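Local coordinates for dihydrodipicolinate synthase (Bacillus anthracis, PDB 1XKY), which probably catalyses the condensation of pyruvate with aspartate semialdehyde in lysine biosynthesis, as dihydrodipicolinate synthases of the TIM-barrel lyase family do, at residues Glu166-Ile171 and Asp190-Tyr195; Val111-Pro116 and Leu139-Tyr144. All coordinates share one frame; numbering follows the deposited sequence.

Contact 1 of 2, residues Glu166-Ile171 and Asp190-Tyr195; sequences ENIVAI and DDFAVY. With K (potassium ion), chain F; K (potassium ion), chain E.
The ring of Phe192 lies against the backbone of Ile168-Ala170: Ala170 CA sits over one face, offset toward the rim, and Ile168 O meets the edge in the ring plane, 3.5 Å from Phe192 CD1. Ile171 CG2 comes to Phe192 CE2 obliquely at 3.8 Å. Strands 168-173 and 193-196, on which the segments lie, are parallel neighbours in the TIM barrel, joined through helix 178-187 in a beta-alpha-beta crossover. With CG anti to its backbone N (chi1 -174°), Phe192 has its ring set against the adjoining strand, where Val159 of helix 156-163 and Ile184 of helix 178-187 also touch it. Tyr195, on the other side of the sheet, presents its ring edge to Ile171 O, and its hydroxyl hydrogen-bonds to Gly14 O.

Three backbone bonds hold the register: Ala193 N to Val169 O, Ile171 N to Ala193 O and Tyr195 N to Ile171 O. Ile168 O also binds one potassium ion at 2.7 Å, a site shared with Ser163 and Ile165. A second potassium ion takes Phe192 O as a long ligand at 3.2 Å. Next to the Ala193 N to Val169 O bond, water 1 donates to both Val169 O (2.7 Å) and Asp191 O (2.9 Å), bridging the two segments.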
loop_
_atom_site.group_PDB
_atom_site.type_symbol
_atom_site.label_atom_id
_atom_site.label_comp_id
_atom_site.label_asym_id
_atom_site.label_seq_id
_atom_site.Cartn_x
_atom_site.Cartn_y
_atom_site.Cartn_z
ATOM N N GLU A 166 2.804 -35.123 2.319
ATOM C CA GLU A 166 2.463 -35.866 3.532
ATOM C C GLU A 166 2.859 -35.147 4.827
ATOM O O GLU A 166 2.029 -34.989 5.720
ATOM C CB GLU A 166 3.088 -37.266 3.486
ATOM C CG GLU A 166 2.835 -38.096 4.723
ATOM C CD GLU A 166 3.320 -39.529 4.584
ATOM O OE1 GLU A 166 2.631 -40.425 5.118
ATOM O OE2 GLU A 166 4.379 -39.762 3.950
ATOM N N ASN A 167 4.105 -34.696 4.925
ATOM C CA ASN A 167 4.598 -34.119 6.190
ATOM C C ASN A 167 4.454 -32.592 6.336
ATOM O O ASN A 167 4.941 -32.024 7.311
ATOM C CB ASN A 167 6.045 -34.559 6.461
ATOM C CG ASN A 167 7.019 -34.064 5.417
ATOM O OD1 ASN A 167 6.664 -33.898 4.251
ATOM N ND2 ASN A 167 8.262 -33.835 5.831
ATOM N N ILE A 168 3.797 -31.930 5.384
ATOM C CA ILE A 168 3.460 -30.505 5.535
ATOM C C ILE A 168 2.047 -30.430 6.120
ATOM O O ILE A 168 1.051 -30.653 5.413
ATOM C CB ILE A 168 3.582 -29.706 4.211
ATOM C CG1 ILE A 168 4.987 -29.879 3.620
ATOM C CG2 ILE A 168 3.284 -28.221 4.477
ATOM C CD1 ILE A 168 5.266 -29.102 2.344
ATOM N N VAL A 169 1.978 -30.132 7.416
ATOM C CA VAL A 169 0.776 -30.367 8.221
ATOM C C VAL A 169 0.072 -29.112 8.745
ATOM O O VAL A 169 -1.055 -29.198 9.254
ATOM C CB VAL A 169 1.087 -31.316 9.418
ATOM C CG1 VAL A 169 1.645 -32.637 8.925
ATOM C CG2 VAL A 169 2.057 -30.673 10.441
ATOM N N ALA A 170 0.714 -27.954 8.623
ATOM C CA ALA A 170 0.162 -26.722 9.185
ATOM C C ALA A 170 0.798 -25.481 8.575
ATOM O O ALA A 170 1.830 -25.567 7.906
ATOM C CB ALA A 170 0.334 -26.708 10.703
ATOM N N ILE A 171 0.155 -24.335 8.802
ATOM C CA ILE A 171 0.694 -23.039 8.408
ATOM C C ILE A 171 0.460 -22.015 9.521
ATOM O O ILE A 171 -0.612 -21.980 10.139
ATOM C CB ILE A 171 0.115 -22.548 7.047
ATOM C CG1 ILE A 171 0.731 -21.199 6.634
ATOM C CG2 ILE A 171 -1.409 -22.474 7.093
ATOM C CD1 ILE A 171 0.559 -20.883 5.169
ATOM N N ASP A 190 -8.873 -32.027 6.544
ATOM C CA ASP A 190 -9.129 -31.826 7.975
ATOM C C ASP A 190 -7.859 -31.911 8.815
ATOM O O ASP A 190 -7.789 -31.308 9.888
ATOM C CB ASP A 190 -10.137 -32.853 8.503
ATOM C CG ASP A 190 -11.543 -32.641 7.962
ATOM O OD1 ASP A 190 -11.825 -31.568 7.375
ATOM O OD2 ASP A 190 -12.370 -33.563 8.144
ATOM N N ASP A 191 -6.864 -32.661 8.338
ATOM C CA ASP A 191 -5.607 -32.842 9.072
ATOM C C ASP A 191 -4.536 -31.796 8.716
ATOM O O ASP A 191 -3.360 -31.957 9.059
ATOM C CB ASP A 191 -5.068 -34.276 8.891
ATOM C CG ASP A 191 -4.723 -34.617 7.443
ATOM O OD1 ASP A 191 -4.880 -33.773 6.537
ATOM O OD2 ASP A 191 -4.287 -35.761 7.209
ATOM N N PHE A 192 -4.943 -30.732 8.027
ATOM C CA PHE A 192 -4.073 -29.586 7.809
ATOM C C PHE A 192 -4.594 -28.399 8.619
ATOM O O PHE A 192 -5.721 -27.954 8.412
ATOM C CB PHE A 192 -3.988 -29.233 6.327
ATOM C CG PHE A 192 -3.000 -28.141 6.026
ATOM C CD1 PHE A 192 -1.659 -28.438 5.828
ATOM C CD2 PHE A 192 -3.409 -26.817 5.965
ATOM C CE1 PHE A 192 -0.742 -27.438 5.567
ATOM C CE2 PHE A 192 -2.497 -25.802 5.698
ATOM C CZ PHE A 192 -1.159 -26.117 5.495
ATOM N N ALA A 193 -3.759 -27.895 9.525
ATOM C CA ALA A 193 -4.152 -26.861 10.484
ATOM C C ALA A 193 -3.651 -25.457 10.111
ATOM O O ALA A 193 -2.483 -25.276 9.758
ATOM C CB ALA A 193 -3.658 -27.244 11.881
ATOM N N VAL A 194 -4.548 -24.468 10.200
ATOM C CA VAL A 194 -4.196 -23.067 10.021
ATOM C C VAL A 194 -4.112 -22.382 11.385
ATOM O O VAL A 194 -5.074 -22.397 12.153
ATOM C CB VAL A 194 -5.229 -22.334 9.126
ATOM C CG1 VAL A 194 -4.939 -20.823 9.064
ATOM C CG2 VAL A 194 -5.229 -22.938 7.724
ATOM N N TYR A 195 -2.945 -21.810 11.681
ATOM C CA TYR A 195 -2.730 -20.988 12.875
ATOM C C TYR A 195 -2.656 -19.527 12.488
ATOM O O TYR A 195 -2.010 -19.188 11.500
ATOM C CB TYR A 195 -1.422 -21.383 13.586
ATOM C CG TYR A 195 -1.559 -22.661 14.360
ATOM C CD1 TYR A 195 -1.793 -22.642 15.733
ATOM C CD2 TYR A 195 -1.504 -23.894 13.718
ATOM C CE1 TYR A 195 -1.966 -23.820 16.452
ATOM C CE2 TYR A 195 -1.676 -25.080 14.422
ATOM C CZ TYR A 195 -1.904 -25.043 15.786
ATOM O OH TYR A 195 -2.062 -26.225 16.468
HETATM K K K F . -0.162 -32.947 4.603
HETATM K K K E . -8.437 -27.783 6.638
HETATM O O HOH W 1 -1.961 -30.636 11.293
HETATM O O HOH W 2 -10.851 -28.867 7.013
HETATM O O HOH W 3 -1.965 -32.393 6.842
HETATM O O HOH W 4 -7.192 -25.851 8.214
HETATM O O HOH W 5 -9.512 -28.268 9.545
HETATM O O HOH W 6 -1.227 -35.155 3.648
#

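Contact 2 of 2, residues Val111-Pro116 and Leu139-Tyr144; sequences VMLVAP and LPVMLY
Met112 and Met142 meet obliquely on one face of the parallel pair 111-114 and 141-144, the fourth and fifth strands of the TIM barrel, which helix 123-135 connects as a beta-alpha-beta unit. Met142 runs out extended as far as its sulfur, whereas Met112 is bent at both chi2 and chi3. This bend brings Met112 SD alongside Met142 CG at 3.6 Å and carries Met112 CE to Met142 SD at 3.5 Å. The same Met112 sulfur makes a Met-aromatic contact with Tyr144, lying 5.2 Å from the ring centroid and 46° off the ring normal, an oblique approach. Tyr144 and Val114 instead lie side by side and point the same way, Val114 CG2 touching Tyr144 CD2 at 3.7 Å.

The opposite face, turned to helix 123-135, is aliphatic. Leu113 crosses Val141 at about a right angle, so that Leu113 CD1 presses on Val141 CG1 at 3.5 Å; the other branch of Val141, CG2, meets Val111 CG2. Phe130 and Ile133 of that helix cover Leu113.

Between the faces, five backbone hydrogen bonds form a ladder, from Val111 N to Pro140 O at one end to Ala115 N to Tyr144 O at the other. Four lie close to their carbonyl axes, but Tyr144 N stands 41° out of the plane of Leu113 C=O, off its lone pairs. Thus the chemistry is divided: the backbone polar groups of the rungs pair with one another in the sheet, while apolar contacts join the strands on both faces, with thioethers and an aromatic ring on one and branched aliphatic chains on the other.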
loop_
_atom_site.group_PDB
_atom_site.type_symbol
_atom_site.label_atom_id
_atom_site.label_comp_id
_atom_site.label_asym_id
_atom_site.label_seq_id
_atom_site.Cartn_x
_atom_site.Cartn_y
_atom_site.Cartn_z
ATOM N N VAL A 111 9.577 -28.753 12.143
ATOM C CA VAL A 111 10.306 -27.567 11.723
ATOM C C VAL A 111 9.357 -26.514 11.148
ATOM O O VAL A 111 8.310 -26.850 10.590
ATOM C CB VAL A 111 11.450 -27.901 10.723
ATOM C CG1 VAL A 111 12.489 -28.787 11.379
ATOM C CG2 VAL A 111 10.907 -28.542 9.450
ATOM N N MET A 112 9.735 -25.246 11.330
ATOM C CA MET A 112 9.030 -24.103 10.762
ATOM C C MET A 112 9.832 -23.597 9.571
ATOM O O MET A 112 11.035 -23.346 9.697
ATOM C CB MET A 112 8.898 -22.986 11.806
ATOM C CG MET A 112 8.136 -21.742 11.345
ATOM S SD MET A 112 6.352 -21.918 11.501
ATOM C CE MET A 112 6.097 -21.447 13.207
ATOM N N LEU A 113 9.156 -23.435 8.431
ATOM C CA LEU A 113 9.780 -22.955 7.195
ATOM C C LEU A 113 9.111 -21.660 6.714
ATOM O O LEU A 113 7.966 -21.669 6.254
ATOM C CB LEU A 113 9.674 -24.037 6.107
ATOM C CG LEU A 113 10.246 -25.426 6.440
ATOM C CD1 LEU A 113 10.089 -26.356 5.245
ATOM C CD2 LEU A 113 11.711 -25.357 6.848
ATOM N N VAL A 114 9.842 -20.554 6.822
ATOM C CA VAL A 114 9.355 -19.244 6.420
ATOM C C VAL A 114 9.421 -19.044 4.897
ATOM O O VAL A 114 10.300 -19.580 4.233
ATOM C CB VAL A 114 10.149 -18.116 7.168
ATOM C CG1 VAL A 114 11.565 -17.959 6.602
ATOM C CG2 VAL A 114 9.384 -16.804 7.142
ATOM N N ALA A 115 8.469 -18.289 4.349
ATOM C CA ALA A 115 8.592 -17.786 2.980
ATOM C C ALA A 115 9.938 -17.063 2.840
ATOM O O ALA A 115 10.228 -16.149 3.619
ATOM C CB ALA A 115 7.438 -16.830 2.659
ATOM N N PRO A 116 10.786 -17.489 1.884
ATOM C CA PRO A 116 12.055 -16.794 1.672
ATOM C C PRO A 116 11.902 -15.280 1.577
ATOM O O PRO A 116 11.093 -14.770 0.788
ATOM C CB PRO A 116 12.555 -17.373 0.349
ATOM C CG PRO A 116 12.050 -18.755 0.365
ATOM C CD PRO A 116 10.656 -18.633 0.971
ATOM N N LEU A 139 10.231 -35.349 9.612
ATOM C CA LEU A 139 9.492 -34.534 10.571
ATOM C C LEU A 139 8.351 -33.755 9.936
ATOM O O LEU A 139 8.422 -33.386 8.763
ATOM C CB LEU A 139 10.435 -33.548 11.265
ATOM C CG LEU A 139 11.441 -34.130 12.259
ATOM C CD1 LEU A 139 12.174 -32.990 12.940
ATOM C CD2 LEU A 139 10.757 -35.012 13.279
ATOM N N PRO A 140 7.286 -33.504 10.721
ATOM C CA PRO A 140 6.237 -32.589 10.308
ATOM C C PRO A 140 6.765 -31.176 10.030
ATOM O O PRO A 140 7.730 -30.714 10.679
ATOM C CB PRO A 140 5.281 -32.576 11.508
ATOM C CG PRO A 140 5.572 -33.810 12.250
ATOM C CD PRO A 140 7.010 -34.090 12.045
ATOM N N VAL A 141 6.127 -30.508 9.072
ATOM C CA VAL A 141 6.514 -29.173 8.637
ATOM C C VAL A 141 5.342 -28.190 8.779
ATOM O O VAL A 141 4.211 -28.480 8.356
ATOM C CB VAL A 141 6.990 -29.188 7.160
ATOM C CG1 VAL A 141 7.191 -27.768 6.628
ATOM C CG2 VAL A 141 8.255 -30.003 7.021
ATOM N N MET A 142 5.632 -27.033 9.372
ATOM C CA MET A 142 4.711 -25.908 9.432
ATOM C C MET A 142 5.282 -24.801 8.548
ATOM O O MET A 142 6.429 -24.378 8.717
ATOM C CB MET A 142 4.537 -25.406 10.871
ATOM C CG MET A 142 3.586 -24.205 11.022
ATOM S SD MET A 142 3.357 -23.612 12.729
ATOM C CE MET A 142 2.271 -24.859 13.390
ATOM N N LEU A 143 4.473 -24.352 7.592
ATOM C CA LEU A 143 4.814 -23.216 6.756
ATOM C C LEU A 143 4.577 -21.916 7.524
ATOM O O LEU A 143 3.746 -21.858 8.429
ATOM C CB LEU A 143 3.959 -23.226 5.492
ATOM C CG LEU A 143 3.995 -24.457 4.594
ATOM C CD1 LEU A 143 2.987 -24.278 3.473
ATOM C CD2 LEU A 143 5.379 -24.700 4.032
ATOM N N TYR A 144 5.302 -20.870 7.149
ATOM C CA TYR A 144 5.157 -19.572 7.787
ATOM C C TYR A 144 5.008 -18.500 6.715
ATOM O O TYR A 144 5.968 -18.170 6.007
ATOM C CB TYR A 144 6.357 -19.320 8.709
ATOM C CG TYR A 144 6.359 -18.026 9.505
ATOM C CD1 TYR A 144 5.224 -17.220 9.621
ATOM C CD2 TYR A 144 7.509 -17.637 10.194
ATOM C CE1 TYR A 144 5.247 -16.052 10.372
ATOM C CE2 TYR A 144 7.541 -16.472 10.944
ATOM C CZ TYR A 144 6.411 -15.685 11.029
ATOM O OH TYR A 144 6.451 -14.532 11.782
#

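Contact 2 closes before contact 1 opens along the chain, and they lie about 10 Å apart, centre to centre, on the same side of the chain's centre. Both belong to the closed eight-stranded parallel barrel, whose order here is 110-114, 141-145, 168-173, 193-196. Strands 141-145 and 168-173 are adjacent, so the two contacts adjoin directly: probable hydrogen bonds run from Val141 N to Asn167 O at 2.6 Å and from Leu143 N to Ala170 O, while Ala170 CB packs on Met142 CE. Together they form four consecutive staves of the barrel wall, illustrating how repeated beta-alpha-beta units build one continuous sheet; of the two, contact 1 is the one that supplies potassium ligands.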